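Local coordinates for protein Lv-ranaspumin (Lv-RSN-1) (Leptodactylus vastus, PDB 4K82) that acts as a surfactant protein of the frog's foam nest, where it probably lowers the surface tension of water and helps the foam to form, at residues A[17-22]-A[27-32]; A[21-26]-A[98-103]; A[53-58]-A[67-72]; A[118-123]-A[132-137]; A[142-147]-A[160-165]. All blocks are in the same frame, centred on the assembly; numbering follows the deposited sequence.

Overall arrangement
The five contacts run along a mainly alpha-helical protein. Contacts 1 and 2 share Lys21 and Ala22 on helix 14-24, and their centres are about 5 Å apart. Contact 3, its centre about 12 Å from that of contact 1, is tied to it covalently by the Cys18-Cys67 disulfide. Contact 4 lies nearest the middle of the chain, about 5 Å from its centre, and Val135 reaches back from it to touch Asp28, Val31 and Glu32 of contact 1. Contact 5 follows along helix 133-144, its centre about 14 Å from that of contact 4, with Phe137 packing on Ile162. Contacts 3 and 5 lie on opposite sides of the chain's centre, their own centres about 30 Å apart.

Contact 1 of 5, residues A[17-22]-A[27-32]; sequences ACLTKA and GDLLVE
Leu19 and Ala22 both pack against Leu29 where helix 14-24 gives way, after a short linker, to helix 29-42: a helix-loop-helix junction whose inner side is entirely aliphatic here. Along 17-22, Cys18 does not meet 27-32 but is joined by a disulfide to Cys67, fastening this helix to the loop ahead of helix 69-76. Leu19 is next, and its CD1 methyl lies 3.9 Å from Leu29 CD2, the two side chains crossing at about a right angle. Its CG is turned away from the backbone N (chi1 177°), which carries the branch closer to the second helix than the CB itself would suggest. Leu19 also touches Leu62, Leu96 and Leu99, making it a shared element of several helices. One turn on, Ala22 offers a single methyl, and its small size is consistent with the close approach of helix 29-42: the CA atoms of Ala22 and Leu29 are 7.5 Å apart. On the far side Leu29 alone answers both residues, using one branch, and touches Thr61 as well. The tighter of its two meetings is between Leu29 CD2 and Ala22 CB, at 3.7 Å.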
# COMPACT_ATOMS: atom_id res chain seq x y z
N ALA A 17 -2.90 23.31 -2.85
CA ALA A 17 -4.15 23.46 -3.57
C ALA A 17 -4.36 22.28 -4.51
O ALA A 17 -5.44 21.70 -4.56
CB ALA A 17 -4.14 24.76 -4.37
N CYS A 18 -3.31 21.93 -5.25
CA CYS A 18 -3.38 20.86 -6.23
C CYS A 18 -3.65 19.53 -5.52
O CYS A 18 -4.46 18.72 -5.99
CB CYS A 18 -2.07 20.79 -7.02
SG CYS A 18 -1.97 19.44 -8.22
N LEU A 19 -2.96 19.32 -4.41
CA LEU A 19 -3.12 18.10 -3.62
C LEU A 19 -4.55 17.99 -3.10
O LEU A 19 -5.17 16.93 -3.18
CB LEU A 19 -2.14 18.10 -2.45
CG LEU A 19 -2.26 16.90 -1.52
CD1 LEU A 19 -2.00 15.61 -2.30
CD2 LEU A 19 -1.28 17.05 -0.36
N THR A 20 -5.06 19.10 -2.56
CA THR A 20 -6.42 19.17 -2.04
C THR A 20 -7.46 18.70 -3.06
O THR A 20 -8.33 17.87 -2.76
CB THR A 20 -6.76 20.61 -1.59
OG1 THR A 20 -5.86 21.01 -0.55
CG2 THR A 20 -8.18 20.70 -1.09
N LYS A 21 -7.37 19.24 -4.27
CA LYS A 21 -8.31 18.86 -5.31
C LYS A 21 -8.09 17.41 -5.74
O LYS A 21 -9.05 16.66 -5.95
CB LYS A 21 -8.18 19.80 -6.52
CG LYS A 21 -9.34 19.70 -7.50
CD LYS A 21 -9.04 20.40 -8.81
CE LYS A 21 -7.85 19.77 -9.52
NZ LYS A 21 -7.88 18.27 -9.49
N ALA A 22 -6.83 17.03 -5.85
CA ALA A 22 -6.47 15.69 -6.30
C ALA A 22 -7.05 14.60 -5.40
O ALA A 22 -7.43 13.53 -5.87
CB ALA A 22 -4.96 15.55 -6.40
N GLY A 27 -9.67 8.37 -7.83
CA GLY A 27 -8.35 7.80 -7.99
C GLY A 27 -7.83 7.16 -6.72
O GLY A 27 -8.56 7.01 -5.73
N ASP A 28 -6.56 6.79 -6.74
CA ASP A 28 -5.99 6.00 -5.66
C ASP A 28 -5.05 6.79 -4.79
O ASP A 28 -4.34 6.20 -3.99
CB ASP A 28 -5.24 4.80 -6.24
CG ASP A 28 -6.16 3.86 -6.96
OD1 ASP A 28 -7.35 3.83 -6.60
OD2 ASP A 28 -5.70 3.16 -7.89
N LEU A 29 -5.02 8.11 -4.96
CA LEU A 29 -3.98 8.93 -4.36
C LEU A 29 -3.85 8.75 -2.85
O LEU A 29 -2.74 8.56 -2.36
CB LEU A 29 -4.18 10.41 -4.69
CG LEU A 29 -3.07 11.33 -4.20
CD1 LEU A 29 -1.72 10.91 -4.77
CD2 LEU A 29 -3.38 12.77 -4.58
N LEU A 30 -4.96 8.82 -2.11
CA LEU A 30 -4.88 8.72 -0.65
C LEU A 30 -4.25 7.38 -0.23
O LEU A 30 -3.36 7.34 0.62
CB LEU A 30 -6.25 8.88 0.00
CG LEU A 30 -6.19 8.74 1.53
CD1 LEU A 30 -5.29 9.80 2.15
CD2 LEU A 30 -7.59 8.79 2.16
N VAL A 31 -4.72 6.30 -0.83
CA VAL A 31 -4.18 4.97 -0.55
C VAL A 31 -2.69 4.89 -0.87
O VAL A 31 -1.90 4.40 -0.06
CB VAL A 31 -4.95 3.89 -1.33
CG1 VAL A 31 -4.20 2.56 -1.31
CG2 VAL A 31 -6.37 3.73 -0.75
N GLU A 32 -2.29 5.44 -2.02
CA GLU A 32 -0.89 5.37 -2.43
C GLU A 32 0.01 6.19 -1.51
O GLU A 32 1.13 5.78 -1.20
CB GLU A 32 -0.74 5.84 -3.88
CG GLU A 32 -1.41 4.91 -4.88
CD GLU A 32 -1.29 5.40 -6.31
OE1 GLU A 32 -1.65 6.57 -6.57
OE2 GLU A 32 -0.83 4.62 -7.17

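Contact 2 of 5, residues A[21-26]-A[98-103]; sequences KALKDS and KLLKEL
Leu23 carries this contact, pushing one methyl, CD1, toward two leucines of 98-103. Leu100 meets it through CD2, at 3.7 Å from Leu23 CD1, and Leu103 through its own CD1, at 3.9 Å from that same Leu23 atom. Each of the two side chains crosses Leu23 at about a right angle, so methyl ends meet and the chains do not run alongside one another. All three leucines hold CG on the side opposite the carbonyl carbon. For Leu100 this torsion (chi1 -72°) matters, because the bond leaving its CA does not aim at helix 14-24 and only the end of the side chain comes close. Leu103, just past helix 89-102, points at Leu23 from the outset. The contact is small, wholly apolar and only partly buried: leucine-to-leucine packing between the ends of two helices far apart in sequence, part of the apolar core of a mainly helical fold. Within 21-26, Lys21 curls round so that NZ forms a salt bridge with Asp25 OD2 at 2.8 Å, spanning the last turn of helix 14-24 and the start of the linker after it. Around the leucines the fold closes in from other elements. Leu23 also rests on Leu29 and Leu30 of helix 29-42, Leu100 reaches Ile37 of that helix, and Ile105, in the loop between helices 89-102 and 107-121, touches both Leu23 and Leu100.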
# COMPACT_ATOMS: atom_id res chain seq x y z
N LYS A 21 -7.37 19.24 -4.27
CA LYS A 21 -8.31 18.86 -5.31
C LYS A 21 -8.09 17.41 -5.74
O LYS A 21 -9.05 16.66 -5.95
CB LYS A 21 -8.18 19.80 -6.52
CG LYS A 21 -9.34 19.70 -7.50
CD LYS A 21 -9.04 20.40 -8.81
CE LYS A 21 -7.85 19.77 -9.52
NZ LYS A 21 -7.88 18.27 -9.49
N ALA A 22 -6.83 17.03 -5.85
CA ALA A 22 -6.47 15.69 -6.30
C ALA A 22 -7.05 14.60 -5.40
O ALA A 22 -7.43 13.53 -5.87
CB ALA A 22 -4.96 15.55 -6.40
N LEU A 23 -7.14 14.88 -4.10
CA LEU A 23 -7.70 13.92 -3.15
C LEU A 23 -9.22 13.76 -3.31
O LEU A 23 -9.79 12.74 -2.90
CB LEU A 23 -7.36 14.33 -1.72
CG LEU A 23 -5.88 14.18 -1.34
CD1 LEU A 23 -5.59 14.93 -0.05
CD2 LEU A 23 -5.53 12.70 -1.19
N LYS A 24 -9.86 14.76 -3.90
CA LYS A 24 -11.31 14.70 -4.12
C LYS A 24 -11.64 14.04 -5.46
O LYS A 24 -12.80 13.68 -5.70
CB LYS A 24 -11.92 16.10 -4.04
CG LYS A 24 -11.81 16.74 -2.66
CD LYS A 24 -12.28 18.19 -2.65
CE LYS A 24 -12.09 18.81 -1.27
NZ LYS A 24 -12.29 20.29 -1.27
N ASP A 25 -10.64 13.88 -6.32
CA ASP A 25 -10.84 13.24 -7.62
C ASP A 25 -10.96 11.72 -7.47
O ASP A 25 -10.50 11.15 -6.48
CB ASP A 25 -9.70 13.57 -8.58
CG ASP A 25 -9.63 15.04 -8.92
OD1 ASP A 25 -10.69 15.71 -8.91
OD2 ASP A 25 -8.51 15.53 -9.22
N SER A 26 -11.56 11.07 -8.46
CA SER A 26 -11.64 9.62 -8.49
C SER A 26 -10.26 9.04 -8.81
O SER A 26 -9.74 9.21 -9.91
CB SER A 26 -12.65 9.14 -9.54
OG SER A 26 -13.98 9.44 -9.16
N LYS A 98 1.15 15.44 8.24
CA LYS A 98 0.45 16.52 8.94
C LYS A 98 -0.50 17.27 8.01
O LYS A 98 -1.65 17.55 8.38
CB LYS A 98 1.44 17.50 9.58
CG LYS A 98 2.36 16.87 10.62
CD LYS A 98 3.28 17.92 11.25
CE LYS A 98 4.62 17.33 11.69
NZ LYS A 98 4.56 16.55 12.97
N LEU A 99 -0.03 17.57 6.81
CA LEU A 99 -0.86 18.25 5.82
C LEU A 99 -2.13 17.45 5.50
O LEU A 99 -3.22 18.01 5.41
CB LEU A 99 -0.06 18.52 4.54
CG LEU A 99 -0.79 19.29 3.44
CD1 LEU A 99 -1.27 20.64 3.95
CD2 LEU A 99 0.10 19.46 2.22
N LEU A 100 -1.97 16.13 5.31
CA LEU A 100 -3.11 15.29 4.97
C LEU A 100 -4.17 15.36 6.06
O LEU A 100 -5.36 15.45 5.78
CB LEU A 100 -2.68 13.84 4.72
CG LEU A 100 -1.92 13.60 3.41
CD1 LEU A 100 -1.53 12.13 3.28
CD2 LEU A 100 -2.75 14.03 2.20
N LYS A 101 -3.73 15.37 7.31
CA LYS A 101 -4.65 15.48 8.43
C LYS A 101 -5.34 16.85 8.46
O LYS A 101 -6.52 16.94 8.76
CB LYS A 101 -3.93 15.18 9.75
CG LYS A 101 -3.39 13.76 9.82
CD LYS A 101 -2.30 13.63 10.87
CE LYS A 101 -2.84 13.72 12.29
NZ LYS A 101 -3.24 12.39 12.84
N GLU A 102 -4.59 17.89 8.12
CA GLU A 102 -5.16 19.24 8.01
C GLU A 102 -6.22 19.31 6.91
O GLU A 102 -7.17 20.09 7.01
CB GLU A 102 -4.07 20.28 7.76
CG GLU A 102 -3.21 20.60 8.98
CD GLU A 102 -2.17 21.68 8.71
OE1 GLU A 102 -2.01 22.07 7.53
OE2 GLU A 102 -1.52 22.14 9.67
N LEU A 103 -6.06 18.50 5.87
CA LEU A 103 -7.02 18.46 4.77
C LEU A 103 -8.20 17.54 5.06
O LEU A 103 -9.06 17.33 4.19
CB LEU A 103 -6.34 18.01 3.48
CG LEU A 103 -5.20 18.90 2.99
CD1 LEU A 103 -4.71 18.38 1.64
CD2 LEU A 103 -5.66 20.35 2.88

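Contact 3 of 5, residues A[53-58]-A[67-72]; sequences ELKELL and CALDDI
Leu69 meets Leu58 and Lys55, joining the first turn of helix 69-76 to the side of helix 48-64. Along 67-72 the chain starts at Cys67, whose sulfur is bound to that of Cys18, so the approach to the new helix is pinned to helix 14-24. Ala68 takes the N-cap position; its carbonyl O accepts a bond from Ile72 N at 3.3 Å. Leu69 then turns inward with CG opposite its backbone N (chi1 -179°) and spreads both methyls over its partners. Leu58 CD2 fits against the fork, 4.0 Å from Leu69 CD1 and 4.1 Å from Leu69 CD2, the two side chains crossing at about a right angle. Lys55, partly exposed, reaches across with its chain fully extended, and the aliphatic CE comes 4.1 Å from Leu69 CD2. Next comes Asp70, whose OD1 is 6.3 Å from Lys55 NZ, too far for a salt bridge, although opposite charges at that range may attract weakly. Ile72, a turn further on, touches Leu62, as does Leu69. Leu58 also packs on Leu33, Ile92 and Leu96, so the contact belongs to the aliphatic core of a mainly helical fold braced by disulfides within the chain.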
# COMPACT_ATOMS: atom_id res chain seq x y z
N GLU A 53 14.38 5.57 -3.46
CA GLU A 53 13.29 5.02 -4.25
C GLU A 53 11.92 5.41 -3.71
O GLU A 53 10.97 5.58 -4.47
CB GLU A 53 13.41 3.50 -4.36
CG GLU A 53 14.59 3.09 -5.23
CD GLU A 53 14.57 1.63 -5.60
OE1 GLU A 53 13.47 1.09 -5.85
OE2 GLU A 53 15.65 1.02 -5.64
N LEU A 54 11.81 5.54 -2.39
CA LEU A 54 10.57 6.01 -1.79
C LEU A 54 10.25 7.43 -2.24
O LEU A 54 9.11 7.76 -2.54
CB LEU A 54 10.58 5.92 -0.26
CG LEU A 54 10.29 4.56 0.38
CD1 LEU A 54 10.64 4.57 1.85
CD2 LEU A 54 8.82 4.16 0.17
N LYS A 55 11.26 8.29 -2.27
CA LYS A 55 11.03 9.66 -2.72
C LYS A 55 10.65 9.68 -4.20
O LYS A 55 9.74 10.41 -4.60
CB LYS A 55 12.26 10.54 -2.50
CG LYS A 55 11.95 11.99 -2.85
CD LYS A 55 13.11 12.90 -2.66
CE LYS A 55 12.66 14.33 -2.89
NZ LYS A 55 13.77 15.27 -2.59
N GLU A 56 11.32 8.87 -5.01
CA GLU A 56 10.98 8.79 -6.43
C GLU A 56 9.55 8.34 -6.63
O GLU A 56 8.84 8.88 -7.47
CB GLU A 56 11.93 7.87 -7.18
CG GLU A 56 13.35 8.43 -7.29
CD GLU A 56 14.14 7.79 -8.40
OE1 GLU A 56 13.52 7.34 -9.39
OE2 GLU A 56 15.39 7.72 -8.28
N LEU A 57 9.12 7.36 -5.83
CA LEU A 57 7.74 6.90 -5.87
C LEU A 57 6.74 7.99 -5.48
O LEU A 57 5.69 8.14 -6.10
CB LEU A 57 7.57 5.66 -5.00
CG LEU A 57 6.18 5.01 -4.99
CD1 LEU A 57 5.82 4.47 -6.37
CD2 LEU A 57 6.12 3.91 -3.94
N LEU A 58 7.07 8.76 -4.44
CA LEU A 58 6.22 9.88 -4.05
C LEU A 58 6.11 10.90 -5.19
O LEU A 58 5.03 11.38 -5.50
CB LEU A 58 6.82 10.55 -2.81
CG LEU A 58 6.04 11.73 -2.21
CD1 LEU A 58 4.59 11.36 -1.91
CD2 LEU A 58 6.75 12.20 -0.95
N CYS A 67 0.00 16.73 -9.76
CA CYS A 67 0.67 17.63 -8.83
C CYS A 67 2.18 17.47 -8.88
O CYS A 67 2.70 16.52 -9.46
CB CYS A 67 0.14 17.40 -7.41
SG CYS A 67 -1.65 17.63 -7.30
N ALA A 68 2.90 18.43 -8.30
CA ALA A 68 4.36 18.39 -8.30
C ALA A 68 4.85 18.41 -6.87
O ALA A 68 4.46 19.29 -6.10
CB ALA A 68 4.92 19.58 -9.06
N LEU A 69 5.70 17.44 -6.51
CA LEU A 69 6.22 17.37 -5.15
C LEU A 69 6.96 18.66 -4.79
O LEU A 69 6.88 19.13 -3.66
CB LEU A 69 7.13 16.16 -4.96
CG LEU A 69 7.68 16.03 -3.53
CD1 LEU A 69 6.58 15.95 -2.47
CD2 LEU A 69 8.61 14.83 -3.41
N ASP A 70 7.66 19.24 -5.76
CA ASP A 70 8.41 20.47 -5.52
C ASP A 70 7.50 21.59 -5.01
O ASP A 70 7.88 22.34 -4.10
CB ASP A 70 9.11 20.95 -6.79
CG ASP A 70 10.34 20.14 -7.13
OD1 ASP A 70 10.90 19.49 -6.22
OD2 ASP A 70 10.74 20.15 -8.31
N ASP A 71 6.31 21.69 -5.60
CA ASP A 71 5.33 22.68 -5.17
C ASP A 71 4.90 22.42 -3.74
O ASP A 71 4.77 23.34 -2.94
CB ASP A 71 4.09 22.67 -6.07
CG ASP A 71 4.36 23.25 -7.44
OD1 ASP A 71 5.40 23.91 -7.60
OD2 ASP A 71 3.52 23.03 -8.33
N ILE A 72 4.64 21.14 -3.42
CA ILE A 72 4.23 20.78 -2.07
C ILE A 72 5.33 21.09 -1.05
O ILE A 72 5.06 21.62 0.03
CB ILE A 72 3.79 19.29 -1.99
CG1 ILE A 72 2.52 19.10 -2.82
CG2 ILE A 72 3.55 18.89 -0.53
CD1 ILE A 72 2.18 17.65 -3.12

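Contact 4 of 5, residues A[118-123]-A[132-137]; sequences KKMLDN and GDLVKF
Met120 reaches Leu134 and Phe137 with a single atom, its terminal methyl, and every contact here is apolar. Against Leu134, Met120 CE lies 3.6 Å from the CD1 branch. Toward the aromatic ring the same CE sits 3.8 Å from Phe137 CE2 and 4.0 Å from Phe137 CD2, approaching at a slant. The methionine gets there by bending twice, at chi2 (-71°) and at chi3 (-81°), which brings the methyl up against both partners. Backbone bonds shape the second segment without joining it to the first: Gly132, with positive phi (76°), closes the preceding short helix in a Schellman motif, and helix 133-144 then begins, with Phe137 N bonded to Asp133 O at 3.1 Å. Leu166 touches both Met120 and Phe137, and Val169 adds to the cover over Met120. Since dispersion and burial, not directional bonds, join helices 107-121 and 133-144 here, the contact probably depends on close apolar fit in the middle of the chain.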
# COMPACT_ATOMS: atom_id res chain seq x y z
N LYS A 118 2.35 -2.00 7.20
CA LYS A 118 3.23 -2.48 8.25
C LYS A 118 3.39 -4.00 8.18
O LYS A 118 4.51 -4.51 8.25
CB LYS A 118 2.72 -2.05 9.63
CG LYS A 118 2.83 -0.56 9.86
CD LYS A 118 2.02 -0.15 11.08
CE LYS A 118 2.61 -0.73 12.34
NZ LYS A 118 1.76 -0.48 13.54
N LYS A 119 2.28 -4.70 8.02
CA LYS A 119 2.30 -6.15 7.92
C LYS A 119 3.06 -6.64 6.68
O LYS A 119 3.79 -7.63 6.75
CB LYS A 119 0.88 -6.70 7.97
CG LYS A 119 0.29 -6.64 9.38
CD LYS A 119 -1.20 -6.84 9.36
CE LYS A 119 -1.84 -6.46 10.68
NZ LYS A 119 -1.42 -7.39 11.76
N MET A 120 2.93 -5.93 5.57
CA MET A 120 3.67 -6.29 4.36
C MET A 120 5.17 -6.06 4.49
O MET A 120 5.96 -6.81 3.92
CB MET A 120 3.11 -5.55 3.15
CG MET A 120 1.62 -5.76 2.97
SD MET A 120 1.22 -7.44 2.43
CE MET A 120 1.56 -7.32 0.68
N LEU A 121 5.57 -5.04 5.25
CA LEU A 121 6.99 -4.82 5.52
C LEU A 121 7.56 -5.98 6.33
O LEU A 121 8.68 -6.42 6.10
CB LEU A 121 7.19 -3.50 6.28
CG LEU A 121 6.87 -2.22 5.50
CD1 LEU A 121 6.90 -1.01 6.42
CD2 LEU A 121 7.83 -2.05 4.32
N ASP A 122 6.77 -6.48 7.28
CA ASP A 122 7.22 -7.57 8.14
C ASP A 122 7.39 -8.88 7.35
O ASP A 122 8.00 -9.83 7.84
CB ASP A 122 6.28 -7.74 9.34
CG ASP A 122 6.51 -6.68 10.41
OD1 ASP A 122 7.63 -6.14 10.50
OD2 ASP A 122 5.56 -6.39 11.18
N ASN A 123 6.86 -8.91 6.13
CA ASN A 123 7.05 -10.04 5.21
C ASN A 123 8.11 -9.79 4.15
O ASN A 123 8.21 -10.53 3.16
CB ASN A 123 5.72 -10.40 4.54
CG ASN A 123 4.67 -10.86 5.53
OD1 ASN A 123 5.00 -11.36 6.61
ND2 ASN A 123 3.40 -10.71 5.17
N GLY A 132 5.56 0.08 -6.55
CA GLY A 132 4.18 0.52 -6.61
C GLY A 132 3.21 -0.64 -6.74
O GLY A 132 2.03 -0.45 -7.08
N ASP A 133 3.68 -1.85 -6.47
CA ASP A 133 2.88 -3.06 -6.67
C ASP A 133 1.80 -3.32 -5.62
O ASP A 133 0.92 -4.15 -5.83
CB ASP A 133 3.79 -4.29 -6.79
CG ASP A 133 4.47 -4.39 -8.14
OD1 ASP A 133 4.35 -3.44 -8.94
OD2 ASP A 133 5.12 -5.42 -8.40
N LEU A 134 1.85 -2.62 -4.48
CA LEU A 134 0.92 -2.94 -3.40
C LEU A 134 -0.54 -2.62 -3.75
O LEU A 134 -1.44 -3.43 -3.53
CB LEU A 134 1.33 -2.26 -2.08
CG LEU A 134 0.48 -2.67 -0.85
CD1 LEU A 134 0.35 -4.19 -0.75
CD2 LEU A 134 1.10 -2.12 0.43
N VAL A 135 -0.77 -1.43 -4.30
CA VAL A 135 -2.12 -1.04 -4.70
C VAL A 135 -2.67 -2.01 -5.75
O VAL A 135 -3.85 -2.35 -5.72
CB VAL A 135 -2.17 0.42 -5.19
CG1 VAL A 135 -3.59 0.79 -5.62
CG2 VAL A 135 -1.68 1.36 -4.10
N LYS A 136 -1.80 -2.45 -6.66
CA LYS A 136 -2.14 -3.45 -7.68
C LYS A 136 -2.64 -4.75 -7.05
O LYS A 136 -3.58 -5.40 -7.53
CB LYS A 136 -0.91 -3.79 -8.52
CG LYS A 136 -0.76 -3.04 -9.82
CD LYS A 136 0.32 -3.68 -10.70
CE LYS A 136 -0.03 -5.11 -11.12
NZ LYS A 136 0.44 -6.16 -10.16
N PHE A 137 -1.97 -5.15 -5.98
CA PHE A 137 -2.30 -6.35 -5.23
C PHE A 137 -3.68 -6.22 -4.60
O PHE A 137 -4.50 -7.15 -4.65
CB PHE A 137 -1.20 -6.57 -4.18
CG PHE A 137 -1.44 -7.73 -3.24
CD1 PHE A 137 -1.59 -9.02 -3.72
CD2 PHE A 137 -1.45 -7.52 -1.88
CE1 PHE A 137 -1.78 -10.08 -2.85
CE2 PHE A 137 -1.63 -8.58 -1.00
CZ PHE A 137 -1.80 -9.86 -1.48

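Contact 5 of 5, residues A[142-147]-A[160-165]; sequences KYKVCI and KIILER
Val145 and Ile162 make the apolar heart of this contact, in a helical hairpin formed by helices 133-144 and 152-165 with a loop between them. Val145 CG2 lies 3.7 Å from Ile162 CD1. The isoleucine sends CG1 away from its carbonyl carbon (chi1 -70°), and that branch carries CD1 out to the valine. Lys144 adds a looser aliphatic touch, its CB 4.3 Å from Ile162 CD1. Ile162 is buried, packing on Phe137 and Asp140 too, while Val145 leans on Ile155 and Leu159. Covalently, Cys146 is bound to Cys207, which ties the stretch just after helix 133-144 to helix 196-212; Cys146 itself is the centre of an inverse gamma turn closed by a weak bond from Ile147 N to Val145 O. Beside the apolar part, the partly exposed Lys144 and Arg165 bring NZ and NH1 within 5.0 Å. Asp140 probably offsets these like charges: its OD2 forms a salt bridge with Arg165, and its OD1 a long, weak ion pair with Lys144. A water sits near both cations, but its 2.4 Å separation from Lys144 NZ is improbably short, so its position is uncertain; as modelled, it lies in the guanidinium plane, 2.9 Å from Arg165 NH1.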
# COMPACT_ATOMS: atom_id res chain seq x y z
N LYS A 142 -9.51 -7.31 -4.49
CA LYS A 142 -10.86 -6.73 -4.45
C LYS A 142 -11.78 -7.35 -5.51
O LYS A 142 -12.97 -7.57 -5.25
CB LYS A 142 -10.79 -5.21 -4.61
CG LYS A 142 -12.13 -4.50 -4.40
CD LYS A 142 -11.96 -2.99 -4.55
CE LYS A 142 -13.26 -2.23 -4.35
NZ LYS A 142 -13.84 -2.46 -2.99
N TYR A 143 -11.24 -7.65 -6.68
CA TYR A 143 -12.08 -8.10 -7.79
C TYR A 143 -12.01 -9.59 -8.11
O TYR A 143 -12.84 -10.11 -8.87
CB TYR A 143 -11.82 -7.24 -9.05
CG TYR A 143 -12.22 -5.80 -8.84
CD1 TYR A 143 -13.55 -5.41 -8.93
CD2 TYR A 143 -11.28 -4.83 -8.52
CE1 TYR A 143 -13.93 -4.09 -8.73
CE2 TYR A 143 -11.64 -3.51 -8.31
CZ TYR A 143 -12.97 -3.14 -8.42
OH TYR A 143 -13.32 -1.82 -8.22
N LYS A 144 -11.06 -10.30 -7.53
CA LYS A 144 -10.88 -11.72 -7.86
C LYS A 144 -10.92 -12.66 -6.66
O LYS A 144 -11.10 -13.86 -6.83
CB LYS A 144 -9.56 -11.93 -8.61
CG LYS A 144 -9.39 -11.05 -9.85
CD LYS A 144 -8.00 -11.21 -10.46
CE LYS A 144 -7.86 -10.42 -11.76
NZ LYS A 144 -6.60 -10.75 -12.48
N VAL A 145 -10.74 -12.12 -5.45
CA VAL A 145 -10.61 -13.00 -4.27
C VAL A 145 -11.63 -12.69 -3.19
O VAL A 145 -12.36 -13.58 -2.74
CB VAL A 145 -9.17 -12.94 -3.68
CG1 VAL A 145 -9.08 -13.70 -2.36
CG2 VAL A 145 -8.16 -13.47 -4.69
N CYS A 146 -11.68 -11.43 -2.76
CA CYS A 146 -12.53 -11.03 -1.64
C CYS A 146 -13.93 -10.70 -2.13
O CYS A 146 -14.42 -9.59 -1.90
CB CYS A 146 -11.94 -9.81 -0.93
SG CYS A 146 -10.24 -10.05 -0.37
N ILE A 147 -14.56 -11.66 -2.79
CA ILE A 147 -15.76 -11.40 -3.58
C ILE A 147 -16.97 -12.18 -3.07
O ILE A 147 -16.84 -13.12 -2.28
CB ILE A 147 -15.53 -11.74 -5.07
CG1 ILE A 147 -15.15 -13.21 -5.23
CG2 ILE A 147 -14.45 -10.84 -5.66
CD1 ILE A 147 -15.05 -13.66 -6.69
N LYS A 160 -3.71 -18.05 -6.49
CA LYS A 160 -2.42 -18.63 -6.86
C LYS A 160 -1.67 -17.72 -7.84
O LYS A 160 -0.47 -17.48 -7.68
CB LYS A 160 -2.62 -20.01 -7.48
CG LYS A 160 -1.40 -20.91 -7.44
CD LYS A 160 -1.74 -22.34 -7.85
CE LYS A 160 -3.04 -22.83 -7.21
NZ LYS A 160 -3.14 -24.32 -7.16
N ILE A 161 -2.39 -17.23 -8.85
CA ILE A 161 -1.82 -16.33 -9.84
C ILE A 161 -1.36 -15.04 -9.17
O ILE A 161 -0.26 -14.53 -9.45
CB ILE A 161 -2.85 -16.02 -10.93
CG1 ILE A 161 -3.06 -17.25 -11.82
CG2 ILE A 161 -2.44 -14.80 -11.75
CD1 ILE A 161 -4.31 -17.19 -12.69
N ILE A 162 -2.19 -14.52 -8.28
CA ILE A 162 -1.89 -13.25 -7.63
C ILE A 162 -0.66 -13.35 -6.73
O ILE A 162 0.23 -12.50 -6.77
CB ILE A 162 -3.10 -12.74 -6.81
CG1 ILE A 162 -4.23 -12.31 -7.74
CG2 ILE A 162 -2.69 -11.57 -5.89
CD1 ILE A 162 -5.59 -12.20 -7.06
N LEU A 163 -0.61 -14.40 -5.91
CA LEU A 163 0.50 -14.54 -4.97
C LEU A 163 1.81 -14.83 -5.66
O LEU A 163 2.88 -14.51 -5.13
CB LEU A 163 0.21 -15.63 -3.94
CG LEU A 163 -1.00 -15.35 -3.07
CD1 LEU A 163 -1.25 -16.53 -2.15
CD2 LEU A 163 -0.84 -14.06 -2.27
N GLU A 164 1.74 -15.44 -6.84
CA GLU A 164 2.94 -15.77 -7.59
C GLU A 164 3.71 -14.51 -7.99
O GLU A 164 4.93 -14.53 -8.13
CB GLU A 164 2.62 -16.63 -8.80
CG GLU A 164 3.80 -17.47 -9.22
CD GLU A 164 3.48 -18.41 -10.34
OE1 GLU A 164 2.66 -18.03 -11.21
OE2 GLU A 164 4.04 -19.53 -10.35
N ARG A 165 2.99 -13.40 -8.17
CA ARG A 165 3.61 -12.13 -8.52
C ARG A 165 4.09 -11.36 -7.29
O ARG A 165 4.91 -10.44 -7.39
CB ARG A 165 2.65 -11.27 -9.34
CG ARG A 165 2.02 -12.00 -10.51
CD ARG A 165 1.05 -11.07 -11.23
NE ARG A 165 0.22 -10.36 -10.27
CZ ARG A 165 -1.11 -10.43 -10.22
NH1 ARG A 165 -1.78 -11.17 -11.10
NH2 ARG A 165 -1.77 -9.75 -9.29
O HOH W 1 -4.65 -11.33 -11.14